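Local coordinates for mandelate racemase/muconate lactonizing enzyme-like protein (Rubrobacter xylanophilus DSM 9941, PDB 2QQ6) that binds magnesium and probably acts as a lyase of the mandelate racemase/muconate lactonizing enzyme group within the enolase superfamily, at residues Y287-V292 / A316-S321. Sequence-based numbering, arbitrary orientation.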
ATOM      1  N   TYR B 287       3.094 -12.333  19.761  1.00 28.24           N
ATOM      2  CA  TYR B 287       1.683 -12.074  19.496  1.00 27.69           C
ATOM      3  C   TYR B 287       1.539 -11.428  18.135  1.00 29.29           C
ATOM      4  O   TYR B 287       2.478 -10.825  17.621  1.00 30.96           O
ATOM      5  CB  TYR B 287       1.091 -11.101  20.504  1.00 28.14           C
ATOM      6  CG  TYR B 287       0.873 -11.657  21.881  1.00 29.35           C
ATOM      7  CD1 TYR B 287       1.930 -11.800  22.775  1.00 28.70           C
ATOM      8  CD2 TYR B 287      -0.396 -12.044  22.293  1.00 29.19           C
ATOM      9  CE1 TYR B 287       1.724 -12.313  24.037  1.00 29.03           C
ATOM     10  CE2 TYR B 287      -0.608 -12.558  23.551  1.00 28.56           C
ATOM     11  CZ  TYR B 287       0.450 -12.690  24.414  1.00 28.32           C
ATOM     12  OH  TYR B 287       0.236 -13.214  25.657  1.00 28.91           O
ATOM     13  N   VAL B 288       0.347 -11.531  17.562  1.00 30.25           N
ATOM     14  CA  VAL B 288       0.073 -10.947  16.257  1.00 29.77           C
ATOM     15  C   VAL B 288      -1.128 -10.062  16.424  1.00 30.84           C
ATOM     16  O   VAL B 288      -2.039 -10.394  17.180  1.00 31.37           O
ATOM     17  CB  VAL B 288      -0.302 -11.989  15.212  1.00 27.90           C
ATOM     18  CG1 VAL B 288       0.107 -11.496  13.856  1.00 28.06           C
ATOM     19  CG2 VAL B 288       0.336 -13.310  15.531  1.00 30.67           C
HETATM   20  N   MSE B 289      -1.152  -8.947  15.706  1.00 30.80           N
HETATM   21  CA  MSE B 289      -2.269  -8.056  15.837  1.00 31.93           C
HETATM   22  C   MSE B 289      -2.606  -7.263  14.596  1.00 32.00           C
HETATM   23  O   MSE B 289      -2.346  -6.067  14.538  1.00 34.18           O
HETATM   24  CB  MSE B 289      -2.011  -7.105  16.982  1.00 34.65           C
HETATM   25  CG  MSE B 289      -0.719  -6.367  16.858  1.00 43.79           C
HETATM   26 SE   MSE B 289      -0.513  -5.029  18.291  1.00 56.55          SE
HETATM   27  CE  MSE B 289      -1.083  -3.406  17.285  1.00 54.27           C
ATOM     28  N   PRO B 290      -3.187  -7.913  13.580  1.00 30.87           N
ATOM     29  CA  PRO B 290      -3.525  -7.147  12.384  1.00 29.73           C
ATOM     30  C   PRO B 290      -4.811  -6.383  12.685  1.00 31.33           C
ATOM     31  O   PRO B 290      -5.371  -6.514  13.776  1.00 31.08           O
ATOM     32  CB  PRO B 290      -3.709  -8.230  11.329  1.00 29.52           C
ATOM     33  CG  PRO B 290      -4.285  -9.349  12.106  1.00 29.23           C
ATOM     34  CD  PRO B 290      -3.465  -9.346  13.386  1.00 30.21           C
ATOM     35  N   ASP B 291      -5.278  -5.583  11.733  1.00 32.65           N
ATOM     36  CA  ASP B 291      -6.496  -4.809  11.932  1.00 32.40           C
ATOM     37  C   ASP B 291      -7.496  -5.172  10.833  1.00 31.57           C
ATOM     38  O   ASP B 291      -7.341  -4.766   9.682  1.00 30.67           O
ATOM     39  CB  ASP B 291      -6.156  -3.314  11.890  1.00 35.23           C
ATOM     40  CG  ASP B 291      -7.287  -2.428  12.395  1.00 38.50           C
ATOM     41  OD1 ASP B 291      -8.400  -2.493  11.829  1.00 42.37           O
ATOM     42  OD2 ASP B 291      -7.061  -1.655  13.353  1.00 40.34           O
ATOM     43  N   VAL B 292      -8.521  -5.937  11.202  1.00 30.45           N
ATOM     44  CA  VAL B 292      -9.549  -6.380  10.263  1.00 30.72           C
ATOM     45  C   VAL B 292     -10.045  -5.327   9.279  1.00 31.48           C
ATOM     46  O   VAL B 292     -10.301  -5.640   8.112  1.00 32.28           O
ATOM     47  CB  VAL B 292     -10.765  -6.940  11.011  1.00 29.92           C
ATOM     48  CG1 VAL B 292     -11.817  -7.413  10.027  1.00 27.85           C
ATOM     49  CG2 VAL B 292     -10.324  -8.078  11.912  1.00 29.92           C
ATOM     50  N   ALA B 316      -4.464 -11.231  18.498  1.00 38.37           N
ATOM     51  CA  ALA B 316      -5.060 -10.094  19.192  1.00 39.16           C
ATOM     52  C   ALA B 316      -5.094  -8.887  18.275  1.00 40.07           C
ATOM     53  O   ALA B 316      -4.258  -8.001  18.377  1.00 41.26           O
ATOM     54  CB  ALA B 316      -4.255  -9.778  20.438  1.00 38.94           C
ATOM     55  N   PRO B 317      -6.084  -8.823  17.387  1.00 40.79           N
ATOM     56  CA  PRO B 317      -6.226  -7.720  16.437  1.00 41.36           C
ATOM     57  C   PRO B 317      -6.221  -6.307  17.012  1.00 42.26           C
ATOM     58  O   PRO B 317      -6.673  -6.067  18.129  1.00 43.24           O
ATOM     59  CB  PRO B 317      -7.530  -8.053  15.720  1.00 40.92           C
ATOM     60  CG  PRO B 317      -8.316  -8.748  16.774  1.00 41.96           C
ATOM     61  CD  PRO B 317      -7.294  -9.662  17.400  1.00 41.98           C
ATOM     62  N   HIS B 318      -5.688  -5.383  16.215  1.00 43.31           N
ATOM     63  CA  HIS B 318      -5.594  -3.962  16.545  1.00 44.43           C
ATOM     64  C   HIS B 318      -6.951  -3.397  16.118  1.00 45.24           C
ATOM     65  O   HIS B 318      -7.438  -3.702  15.034  1.00 46.37           O
ATOM     66  CB  HIS B 318      -4.424  -3.349  15.742  1.00 44.63           C
ATOM     67  CG  HIS B 318      -4.256  -1.863  15.893  1.00 45.54           C
ATOM     68  ND1 HIS B 318      -4.689  -0.963  14.939  1.00 44.38           N
ATOM     69  CD2 HIS B 318      -3.652  -1.124  16.855  1.00 44.85           C
ATOM     70  CE1 HIS B 318      -4.355   0.260  15.307  1.00 44.53           C
ATOM     71  NE2 HIS B 318      -3.725   0.191  16.467  1.00 44.77           N
ATOM     72  N   ASN B 319      -7.569  -2.598  16.977  1.00 46.01           N
ATOM     73  CA  ASN B 319      -8.880  -2.038  16.680  1.00 46.46           C
ATOM     74  C   ASN B 319      -8.927  -0.555  16.972  1.00 47.09           C
ATOM     75  O   ASN B 319      -8.588  -0.120  18.072  1.00 46.31           O
ATOM     76  CB  ASN B 319      -9.944  -2.737  17.530  1.00 47.74           C
ATOM     77  CG  ASN B 319     -11.362  -2.366  17.129  1.00 48.21           C
ATOM     78  OD1 ASN B 319     -11.691  -1.194  16.947  1.00 50.28           O
ATOM     79  ND2 ASN B 319     -12.214  -3.371  17.002  1.00 48.49           N
ATOM     80  N   VAL B 320      -9.376   0.221  15.995  1.00 48.20           N
ATOM     81  CA  VAL B 320      -9.471   1.661  16.167  1.00 48.50           C
ATOM     82  C   VAL B 320     -10.735   2.171  15.480  1.00 49.31           C
ATOM     83  O   VAL B 320     -10.797   3.314  15.027  1.00 49.31           O
ATOM     84  CB  VAL B 320      -8.227   2.351  15.568  1.00 48.08           C
ATOM     85  CG1 VAL B 320      -8.319   2.385  14.056  1.00 48.38           C
ATOM     86  CG2 VAL B 320      -8.074   3.725  16.140  1.00 48.43           C
ATOM     87  N   SER B 321     -11.749   1.315  15.407  1.00 50.40           N
ATOM     88  CA  SER B 321     -13.000   1.689  14.757  1.00 50.56           C
ATOM     89  C   SER B 321     -14.184   1.766  15.712  1.00 50.69           C
ATOM     90  O   SER B 321     -14.073   1.427  16.890  1.00 50.57           O
ATOM     91  CB  SER B 321     -13.308   0.710  13.621  1.00 49.81           C
ATOM     92  OG  SER B 321     -12.289   0.757  12.639  1.00 49.38           O
TER
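H318 and D291 meet at the mouth of the enolase-superfamily barrel, a modified TIM barrel, where the segments 287-292 and 316-321 run side by side in nearly the same direction, 28° apart. H318 ND1 donates to D291 OD2 over 2.9 Å. The oxygen accepts through its anti lone pair and lies at the ring edge, somewhat out of the ring plane; the carboxylate and imidazole planes stand 61° apart. In D291, CG lies anti to the backbone N (chi1 -167°), which carries OD2 across to the histidine; the other oxygen, OD1, caps the helix that starts just beyond by accepting from the backbone N of A293. Aspartate suits this place because one short carboxylate can serve both donors. Histidine suits its own because it can present ND1 to the aspartate while its carbon CD2 takes a methyl group. His-Asp pairs of this kind recur in the mandelate racemase group; here the side chain of H318 comes within about 4 Å of the bound magnesium ion and touches E268, one of its ligands. M289, a selenomethionine, supplies that methyl obliquely, CE to H318 CD2 3.5 Å, its long, flexible chain also touching E268. A glycine in place of H318 would probably leave D291 OD2 without its ND1 donor and open a gap beside the M289 methyl. The backbones of the two segments are joined twice as well. A316 N gives a nearly straight bond to V288 O, whereas H318 N approaches P290 O from above the carbonyl plane, 2.7 Å away.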